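Local coordinates for hydrogenase maturation factor (PDB 3VTH), which probably transfers the carbamoyl group of carbamoyl phosphate, with ATP, to the C-terminal cysteine of HypE during maturation of [NiFe]-hydrogenases, at residues 479-490 with 739-749; 497-507 with 519-529. All blocks are in the same frame, centred on the assembly; numbering follows the deposited sequence.

Two largely buried contacts show how a metal site can be built on quite different kinds of packing. Contact 1 sets a helix and the strand leading into it against helix 739-749, with apolar packing and no direct hydrogen bond between the segments; contact 2 is a pair of antiparallel strands joined by seven backbone hydrogen bonds, turning more polar and exposed at its far end, around D498 and K500. Their centres lie about 11 Å apart, and both reach the same iron and nucleotide analogue: H483 and H487 from contact 1, D507 from contact 2. They also meet directly, where H484 NE2 probably bonds D507 OD1 and K747 forms a salt bridge with D498.

Contact 1: residues 479-490 with 739-749; sequences IEVQHHHAHIAS and LGQAVIANKIL. With FE (Fe (III) ion), chain I; AP2 (phosphomethylphosphonic acid adenosyl ester), chain H.
G740 lets two helices cross almost at right angles (92°) with their axes only 7.1 Å apart. G740 CA lies 3.3 Å from A486 O in a nearly straight CA-H...O contact, and a CB there would run into that carbonyl. Beside it, I744 pushes its CD1 into a pocket formed by V481, H485 and A489. I744 CD1 sits 3.6 Å from the centroid of the H485 ring, over its face and 5° off the normal, a CH-pi contact. The same I744 CD1 packs tightly on A489 CB, at 3.5 Å. With CG anti to the backbone N (chi1 -173°), the imidazole of H485 is swung over this methyl, while its NE2 is hydrogen-bonded to D526 O. Without the imidazole, as with an alanine here, I744 CD1 would probably lose its aromatic cover on one side and D526 O this donor. Farther along helix 739-749, I479 CD1 reaches in among A745, I748 and L749, coming within 3.7 Å of L749 CD2. A water bridges V481 O and Q741 NE2, while Q741 OE1 accepts from G406 N.

Q482 is the N-cap of helix 483-494: its OE1 accepts from H485 N (3.1 Å) and, weakly, from H484 N, and its NE2 bonds H484 ND1 in the plane of that ring. From the side of this helix turned away from 739-749, H483 and H487 bind iron through NE2, in a site completed by D507, D734 and the nucleotide analogue. Strand 478-481 runs beside strand 456-460, and helix 739-749 also packs on strand 402-404 of the same sheet.

Contact 2: residues 497-507 with 519-529; sequences LDEKVIGIAYD and GAEILVCDLKS. With FE (Fe (III) ion), chain I; AP2 (phosphomethylphosphonic acid adenosyl ester), chain H.
Y506 reaches across to the neighbouring strand, its ring edge turned to E521 N. Y506 CB lies 4.0 Å from G519 O; with CG anti to the carbonyl carbon (chi1 -73°), Y506 CD1 comes to 3.6 Å from A520 CA, and CE1 lies near A520 C and E521 N. At the tip, Y506 OH touches I522 CD1 at 3.7 Å and is hydrogen-bonded to T681 of helix 666-692. I504 CG2 covers one face of the ring, while I504 CG1 runs beside I522 and meets the same CD1, giving a small apolar cluster on this side of the sheet.

The backbones join through hydrogen-bonded pairs V501-C525, G503-L523 and A505-E521, and D507 N adds a bond to G519 O of 2.8 Å. G519 has backbone angles suited to glycine, and a CB would also strike D507 O. The bent side chain of E521 folds back so that OE1 accepts from both G519 N and A520 N, reached from opposite faces of the carboxylate; its OE2 pairs with R532. Thus the corner of the chain is held from within. At the other end, D526 OD1 accepts from K528 N in an Asx turn, and a water links L527 N to D498 OD2, which also forms a salt bridge with K747.

D507 ends the strand with D507 OD2 on the iron at 2.1 Å and OD1 probably hydrogen-bonded to H484 NE2. An antiparallel strand pair whose end carries an acidic metal ligand beside the phosphorus groups of the nucleotide analogue is consistent with the actin-like ATPase fold of the Kae1-like domain, here completing the iron site with H483, H487 and D734.

Contact 1: residues 479-490 with 739-749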
# COMPACT_ATOMS: atom_id res chain seq x y z
N ILE A 479 -13.44 18.07 11.12
CA ILE A 479 -12.20 18.83 11.05
C ILE A 479 -11.66 18.77 9.61
O ILE A 479 -11.40 17.68 9.09
CB ILE A 479 -11.16 18.35 12.10
CG1 ILE A 479 -11.68 18.60 13.53
CG2 ILE A 479 -9.83 19.09 11.91
CD1 ILE A 479 -10.83 17.97 14.65
N GLU A 480 -11.53 19.93 8.97
CA GLU A 480 -10.96 20.01 7.63
C GLU A 480 -9.45 20.08 7.74
O GLU A 480 -8.92 20.78 8.62
CB GLU A 480 -11.53 21.20 6.83
CG GLU A 480 -11.23 22.60 7.41
CD GLU A 480 -11.74 23.76 6.53
OE1 GLU A 480 -11.36 24.93 6.80
OE2 GLU A 480 -12.52 23.49 5.58
N VAL A 481 -8.76 19.37 6.86
CA VAL A 481 -7.31 19.23 6.90
C VAL A 481 -6.76 19.58 5.52
O VAL A 481 -7.19 19.01 4.51
CB VAL A 481 -6.90 17.79 7.30
CG1 VAL A 481 -5.38 17.62 7.23
CG2 VAL A 481 -7.45 17.43 8.70
N GLN A 482 -5.84 20.53 5.47
CA GLN A 482 -5.25 20.90 4.19
C GLN A 482 -4.41 19.72 3.68
O GLN A 482 -3.73 19.06 4.45
CB GLN A 482 -4.42 22.17 4.30
CG GLN A 482 -4.17 22.83 2.93
CD GLN A 482 -3.03 22.19 2.16
OE1 GLN A 482 -2.03 21.76 2.75
NE2 GLN A 482 -3.15 22.14 0.83
N HIS A 483 -4.49 19.47 2.37
CA HIS A 483 -3.92 18.27 1.72
C HIS A 483 -2.44 18.05 1.99
O HIS A 483 -2.00 16.94 2.32
CB HIS A 483 -4.15 18.38 0.21
CG HIS A 483 -3.80 17.13 -0.56
ND1 HIS A 483 -4.69 16.09 -0.71
CD2 HIS A 483 -2.68 16.78 -1.23
CE1 HIS A 483 -4.12 15.14 -1.45
NE2 HIS A 483 -2.90 15.54 -1.77
N HIS A 484 -1.65 19.11 1.81
CA HIS A 484 -0.21 19.00 1.96
C HIS A 484 0.22 18.88 3.41
O HIS A 484 1.16 18.15 3.71
CB HIS A 484 0.49 20.10 1.15
CG HIS A 484 0.13 20.02 -0.29
ND1 HIS A 484 -0.96 20.67 -0.82
CD2 HIS A 484 0.63 19.24 -1.29
CE1 HIS A 484 -1.09 20.35 -2.10
NE2 HIS A 484 -0.14 19.49 -2.41
N HIS A 485 -0.50 19.56 4.30
CA HIS A 485 -0.31 19.36 5.72
C HIS A 485 -0.50 17.87 6.04
O HIS A 485 0.32 17.29 6.75
CB HIS A 485 -1.27 20.27 6.51
CG HIS A 485 -1.04 20.28 7.99
ND1 HIS A 485 -2.01 20.69 8.88
CD2 HIS A 485 0.03 19.92 8.74
CE1 HIS A 485 -1.54 20.59 10.12
NE2 HIS A 485 -0.31 20.11 10.06
N ALA A 486 -1.56 17.26 5.52
CA ALA A 486 -1.83 15.84 5.75
C ALA A 486 -0.71 14.92 5.24
O ALA A 486 -0.35 13.96 5.93
CB ALA A 486 -3.16 15.43 5.14
N HIS A 487 -0.16 15.19 4.05
CA HIS A 487 1.00 14.42 3.54
C HIS A 487 2.15 14.47 4.56
O HIS A 487 2.74 13.43 4.92
CB HIS A 487 1.52 14.98 2.19
CG HIS A 487 0.84 14.43 0.97
ND1 HIS A 487 0.72 13.08 0.71
CD2 HIS A 487 0.30 15.06 -0.10
CE1 HIS A 487 0.12 12.90 -0.45
NE2 HIS A 487 -0.15 14.10 -0.96
N ILE A 488 2.49 15.67 5.04
CA ILE A 488 3.59 15.81 5.99
C ILE A 488 3.29 15.06 7.30
O ILE A 488 4.16 14.36 7.84
CB ILE A 488 3.94 17.32 6.29
CG1 ILE A 488 4.31 18.06 5.00
CG2 ILE A 488 5.08 17.46 7.34
CD1 ILE A 488 5.39 17.38 4.13
N ALA A 489 2.05 15.17 7.78
CA ALA A 489 1.64 14.52 9.03
C ALA A 489 1.64 12.99 8.92
O ALA A 489 1.92 12.31 9.91
CB ALA A 489 0.26 15.00 9.47
N SER A 490 1.33 12.46 7.73
CA SER A 490 1.35 11.01 7.51
C SER A 490 2.74 10.44 7.78
O SER A 490 2.87 9.39 8.42
CB SER A 490 0.83 10.61 6.12
OG SER A 490 1.76 10.86 5.06
N LEU A 739 -3.91 8.78 7.03
CA LEU A 739 -3.14 8.70 8.27
C LEU A 739 -2.77 10.09 8.81
O LEU A 739 -2.88 10.35 10.02
CB LEU A 739 -1.90 7.82 8.10
CG LEU A 739 -1.00 7.71 9.33
CD1 LEU A 739 -1.73 7.01 10.56
CD2 LEU A 739 0.29 7.00 9.01
N GLY A 740 -2.34 10.98 7.90
CA GLY A 740 -2.04 12.36 8.27
C GLY A 740 -3.27 13.11 8.78
O GLY A 740 -3.18 13.80 9.81
N GLN A 741 -4.40 12.98 8.07
CA GLN A 741 -5.66 13.58 8.52
C GLN A 741 -6.01 13.10 9.92
O GLN A 741 -6.46 13.89 10.76
CB GLN A 741 -6.83 13.23 7.61
CG GLN A 741 -6.75 13.77 6.18
CD GLN A 741 -7.82 13.16 5.28
OE1 GLN A 741 -8.28 12.03 5.51
NE2 GLN A 741 -8.22 13.91 4.23
N ALA A 742 -5.82 11.81 10.16
CA ALA A 742 -6.16 11.19 11.45
C ALA A 742 -5.35 11.76 12.60
O ALA A 742 -5.90 12.13 13.62
CB ALA A 742 -6.01 9.66 11.39
N VAL A 743 -4.03 11.86 12.44
CA VAL A 743 -3.20 12.35 13.55
C VAL A 743 -3.31 13.86 13.74
O VAL A 743 -3.14 14.35 14.84
CB VAL A 743 -1.72 11.88 13.50
CG1 VAL A 743 -1.66 10.35 13.60
CG2 VAL A 743 -1.01 12.40 12.22
N ILE A 744 -3.59 14.58 12.66
CA ILE A 744 -3.82 16.02 12.80
C ILE A 744 -5.09 16.27 13.60
O ILE A 744 -5.12 17.09 14.53
CB ILE A 744 -3.88 16.72 11.43
CG1 ILE A 744 -2.48 16.81 10.83
CG2 ILE A 744 -4.49 18.15 11.59
CD1 ILE A 744 -2.49 17.09 9.33
N ALA A 745 -6.16 15.58 13.23
CA ALA A 745 -7.43 15.81 13.90
C ALA A 745 -7.32 15.38 15.37
O ALA A 745 -7.85 16.06 16.26
CB ALA A 745 -8.58 15.09 13.18
N ASN A 746 -6.61 14.28 15.61
CA ASN A 746 -6.37 13.80 16.97
C ASN A 746 -5.63 14.83 17.82
O ASN A 746 -6.00 15.05 18.97
CB ASN A 746 -5.62 12.47 16.97
CG ASN A 746 -5.43 11.92 18.37
OD1 ASN A 746 -6.39 11.50 19.03
ND2 ASN A 746 -4.19 11.96 18.85
N LYS A 747 -4.64 15.48 17.23
CA LYS A 747 -3.87 16.49 17.96
C LYS A 747 -4.75 17.68 18.31
O LYS A 747 -4.71 18.18 19.44
CB LYS A 747 -2.64 16.94 17.16
CG LYS A 747 -1.78 17.98 17.90
CD LYS A 747 -0.94 17.34 19.01
CE LYS A 747 -0.01 18.38 19.65
NZ LYS A 747 1.04 17.71 20.47
N ILE A 748 -5.57 18.11 17.36
CA ILE A 748 -6.55 19.18 17.61
C ILE A 748 -7.53 18.80 18.76
O ILE A 748 -7.77 19.62 19.64
CB ILE A 748 -7.28 19.59 16.29
CG1 ILE A 748 -6.28 20.32 15.39
CG2 ILE A 748 -8.50 20.46 16.60
CD1 ILE A 748 -6.71 20.54 13.91
N LEU A 749 -8.06 17.58 18.74
CA LEU A 749 -8.95 17.09 19.82
C LEU A 749 -8.37 17.20 21.21
O LEU A 749 -9.09 17.46 22.17
CB LEU A 749 -9.35 15.62 19.63
CG LEU A 749 -10.14 15.22 18.38
CD1 LEU A 749 -10.97 13.98 18.74
CD2 LEU A 749 -11.04 16.36 17.92
FE FE I . -1.20 14.58 -2.81
PB AP2 H . -2.39 14.61 -5.84
O1B AP2 H . -1.39 15.15 -6.83
O2B AP2 H . -2.23 15.03 -4.42
O3B AP2 H . -3.80 14.69 -6.37
C3A AP2 H . -2.02 12.83 -5.87
PA AP2 H . -0.41 12.36 -5.17
O1A AP2 H . -0.55 10.85 -5.12
O2A AP2 H . 0.02 13.11 -3.93
O5' AP2 H . 0.66 12.78 -6.31
C5' AP2 H . 0.65 12.03 -7.52
C4' AP2 H . 1.45 12.86 -8.50
O4' AP2 H . 2.84 12.77 -8.18
C3' AP2 H . 1.35 12.34 -9.92
O3' AP2 H . 0.12 12.76 -10.53
C2' AP2 H . 2.59 12.97 -10.53
O2' AP2 H . 2.24 14.31 -10.87
C1' AP2 H . 3.61 12.93 -9.38
N9 AP2 H . 4.52 11.78 -9.64
C8 AP2 H . 4.20 10.46 -9.67
N7 AP2 H . 5.28 9.69 -9.99
C5 AP2 H . 6.32 10.53 -10.17
C6 AP2 H . 7.76 10.39 -10.53
N6 AP2 H . 8.31 9.17 -10.76
N1 AP2 H . 8.49 11.53 -10.63
C2 AP2 H . 7.97 12.75 -10.40
N3 AP2 H . 6.67 12.95 -10.08
C4 AP2 H . 5.82 11.90 -9.95
O HOH W 1 -6.51 16.28 3.67

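Contact 2: residues 497-507 with 519-529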
# COMPACT_ATOMS: atom_id res chain seq x y z
N LEU A 497 6.68 11.71 15.25
CA LEU A 497 7.07 13.10 15.37
C LEU A 497 5.87 13.93 15.77
O LEU A 497 4.75 13.72 15.27
CB LEU A 497 7.69 13.64 14.07
CG LEU A 497 8.91 12.89 13.52
CD1 LEU A 497 9.31 13.46 12.16
CD2 LEU A 497 10.09 12.90 14.50
N ASP A 498 6.11 14.87 16.69
CA ASP A 498 5.07 15.68 17.29
C ASP A 498 5.71 17.00 17.73
O ASP A 498 5.80 17.31 18.93
CB ASP A 498 4.45 14.94 18.48
CG ASP A 498 3.35 15.75 19.18
OD1 ASP A 498 3.11 15.48 20.38
OD2 ASP A 498 2.74 16.64 18.56
N GLU A 499 6.18 17.75 16.73
CA GLU A 499 6.88 19.02 16.90
C GLU A 499 6.90 19.69 15.53
O GLU A 499 6.54 19.06 14.53
CB GLU A 499 8.32 18.79 17.38
CG GLU A 499 9.22 18.05 16.35
CD GLU A 499 10.55 17.63 16.97
OE1 GLU A 499 11.58 18.30 16.73
OE2 GLU A 499 10.54 16.62 17.73
N LYS A 500 7.30 20.95 15.48
CA LYS A 500 7.39 21.66 14.21
C LYS A 500 8.54 21.13 13.37
O LYS A 500 9.67 21.05 13.83
CB LYS A 500 7.54 23.17 14.43
CG LYS A 500 6.22 23.91 14.70
CD LYS A 500 6.51 25.37 14.99
CE LYS A 500 5.46 26.00 15.91
NZ LYS A 500 4.26 26.44 15.15
N VAL A 501 8.25 20.74 12.13
CA VAL A 501 9.26 20.27 11.21
C VAL A 501 9.19 21.13 9.95
O VAL A 501 8.21 21.84 9.73
CB VAL A 501 9.02 18.77 10.81
CG1 VAL A 501 9.15 17.87 12.02
CG2 VAL A 501 7.64 18.56 10.14
N ILE A 502 10.24 21.07 9.13
CA ILE A 502 10.18 21.60 7.77
C ILE A 502 9.55 20.54 6.87
O ILE A 502 10.07 19.44 6.75
CB ILE A 502 11.58 21.97 7.26
CG1 ILE A 502 12.15 23.12 8.12
CG2 ILE A 502 11.54 22.34 5.79
CD1 ILE A 502 13.68 23.30 8.03
N GLY A 503 8.41 20.87 6.27
CA GLY A 503 7.64 19.90 5.51
C GLY A 503 7.75 20.24 4.04
O GLY A 503 7.38 21.34 3.63
N ILE A 504 8.29 19.32 3.25
CA ILE A 504 8.41 19.50 1.81
C ILE A 504 7.36 18.59 1.16
O ILE A 504 7.49 17.37 1.16
CB ILE A 504 9.85 19.19 1.34
CG1 ILE A 504 10.82 20.17 2.06
CG2 ILE A 504 9.95 19.27 -0.19
CD1 ILE A 504 12.27 19.88 1.91
N ALA A 505 6.29 19.20 0.65
CA ALA A 505 5.16 18.46 0.14
C ALA A 505 5.08 18.70 -1.36
O ALA A 505 4.64 19.77 -1.81
CB ALA A 505 3.90 18.90 0.84
N TYR A 506 5.53 17.72 -2.14
CA TYR A 506 5.58 17.87 -3.60
C TYR A 506 4.62 16.84 -4.19
O TYR A 506 4.74 15.66 -3.91
CB TYR A 506 7.00 17.66 -4.14
CG TYR A 506 8.00 18.79 -3.87
CD1 TYR A 506 7.59 20.00 -3.29
CD2 TYR A 506 9.34 18.66 -4.26
CE1 TYR A 506 8.49 21.05 -3.09
CE2 TYR A 506 10.25 19.69 -4.06
CZ TYR A 506 9.82 20.89 -3.47
OH TYR A 506 10.72 21.91 -3.27
N ASP A 507 3.66 17.30 -4.97
CA ASP A 507 2.72 16.38 -5.65
C ASP A 507 2.08 17.04 -6.87
O ASP A 507 2.56 18.08 -7.32
CB ASP A 507 1.68 15.74 -4.69
CG ASP A 507 0.69 16.74 -4.09
OD1 ASP A 507 0.61 17.93 -4.51
OD2 ASP A 507 -0.06 16.32 -3.17
N GLY A 519 1.06 21.97 -4.42
CA GLY A 519 1.78 20.76 -4.87
C GLY A 519 3.27 20.92 -5.03
O GLY A 519 3.97 20.00 -5.45
N ALA A 520 3.78 22.10 -4.68
CA ALA A 520 5.21 22.32 -4.63
C ALA A 520 5.47 23.26 -3.47
O ALA A 520 5.94 24.39 -3.65
CB ALA A 520 5.69 22.91 -5.95
N GLU A 521 5.17 22.76 -2.27
CA GLU A 521 5.08 23.60 -1.08
C GLU A 521 6.14 23.25 -0.05
O GLU A 521 6.49 22.09 0.12
CB GLU A 521 3.71 23.40 -0.41
CG GLU A 521 2.53 23.32 -1.41
CD GLU A 521 2.46 24.55 -2.27
OE1 GLU A 521 2.40 24.40 -3.52
OE2 GLU A 521 2.49 25.66 -1.71
N ILE A 522 6.65 24.28 0.62
CA ILE A 522 7.44 24.09 1.82
C ILE A 522 6.66 24.72 2.96
O ILE A 522 6.29 25.90 2.92
CB ILE A 522 8.87 24.71 1.80
CG1 ILE A 522 9.58 24.48 0.46
CG2 ILE A 522 9.71 24.18 2.99
CD1 ILE A 522 9.85 23.11 0.11
N LEU A 523 6.40 23.90 3.96
CA LEU A 523 5.66 24.33 5.13
C LEU A 523 6.57 24.25 6.33
O LEU A 523 7.56 23.51 6.34
CB LEU A 523 4.48 23.38 5.35
CG LEU A 523 3.62 23.04 4.14
CD1 LEU A 523 2.50 22.06 4.56
CD2 LEU A 523 3.03 24.33 3.51
N VAL A 524 6.23 25.02 7.36
CA VAL A 524 6.66 24.68 8.70
C VAL A 524 5.39 24.23 9.41
O VAL A 524 4.43 24.99 9.51
CB VAL A 524 7.32 25.86 9.41
CG1 VAL A 524 7.53 25.53 10.88
CG2 VAL A 524 8.65 26.22 8.73
N CYS A 525 5.37 22.98 9.85
CA CYS A 525 4.17 22.47 10.51
C CYS A 525 4.42 21.52 11.66
O CYS A 525 5.47 20.88 11.76
CB CYS A 525 3.23 21.82 9.50
SG CYS A 525 3.96 20.55 8.49
N ASP A 526 3.42 21.44 12.53
CA ASP A 526 3.38 20.38 13.53
C ASP A 526 2.11 19.59 13.24
O ASP A 526 1.59 19.67 12.15
CB ASP A 526 3.44 20.94 14.96
CG ASP A 526 2.37 22.01 15.23
OD1 ASP A 526 1.34 22.06 14.53
OD2 ASP A 526 2.57 22.81 16.18
N LEU A 527 1.59 18.87 14.23
CA LEU A 527 0.39 18.08 14.00
C LEU A 527 -0.89 18.91 14.15
O LEU A 527 -1.99 18.41 13.96
CB LEU A 527 0.35 16.86 14.93
CG LEU A 527 1.41 15.74 14.76
CD1 LEU A 527 1.22 14.66 15.82
CD2 LEU A 527 1.35 15.12 13.37
N LYS A 528 -0.76 20.18 14.53
CA LYS A 528 -1.96 20.97 14.76
C LYS A 528 -2.10 22.23 13.91
O LYS A 528 -3.11 22.93 14.02
CB LYS A 528 -2.11 21.30 16.24
CG LYS A 528 -0.92 22.00 16.88
CD LYS A 528 -1.11 22.10 18.41
CE LYS A 528 0.11 22.70 19.10
NZ LYS A 528 -0.10 22.83 20.57
N SER A 529 -1.09 22.54 13.10
CA SER A 529 -1.06 23.77 12.29
C SER A 529 0.05 23.69 11.26
O SER A 529 0.96 22.87 11.38
CB SER A 529 -0.80 24.98 13.18
OG SER A 529 0.49 24.87 13.78
FE FE I . -1.20 14.58 -2.81
PB AP2 H . -2.39 14.61 -5.84
O1B AP2 H . -1.39 15.15 -6.83
O2B AP2 H . -2.23 15.03 -4.42
O3B AP2 H . -3.80 14.69 -6.37
C3A AP2 H . -2.02 12.83 -5.87
PA AP2 H . -0.41 12.36 -5.17
O1A AP2 H . -0.55 10.85 -5.12
O2A AP2 H . 0.02 13.11 -3.93
O5' AP2 H . 0.66 12.78 -6.31
C5' AP2 H . 0.65 12.03 -7.52
C4' AP2 H . 1.45 12.86 -8.50
O4' AP2 H . 2.84 12.77 -8.18
C3' AP2 H . 1.35 12.34 -9.92
O3' AP2 H . 0.12 12.76 -10.53
C2' AP2 H . 2.59 12.97 -10.53
O2' AP2 H . 2.24 14.31 -10.87
C1' AP2 H . 3.61 12.93 -9.38
N9 AP2 H . 4.52 11.78 -9.64
C8 AP2 H . 4.20 10.46 -9.67
N7 AP2 H . 5.28 9.69 -9.99
C5 AP2 H . 6.32 10.53 -10.17
C6 AP2 H . 7.76 10.39 -10.53
N6 AP2 H . 8.31 9.17 -10.76
N1 AP2 H . 8.49 11.53 -10.63
C2 AP2 H . 7.97 12.75 -10.40
N3 AP2 H . 6.67 12.95 -10.08
C4 AP2 H . 5.82 11.90 -9.95
O HOH W 2 2.44 18.67 17.04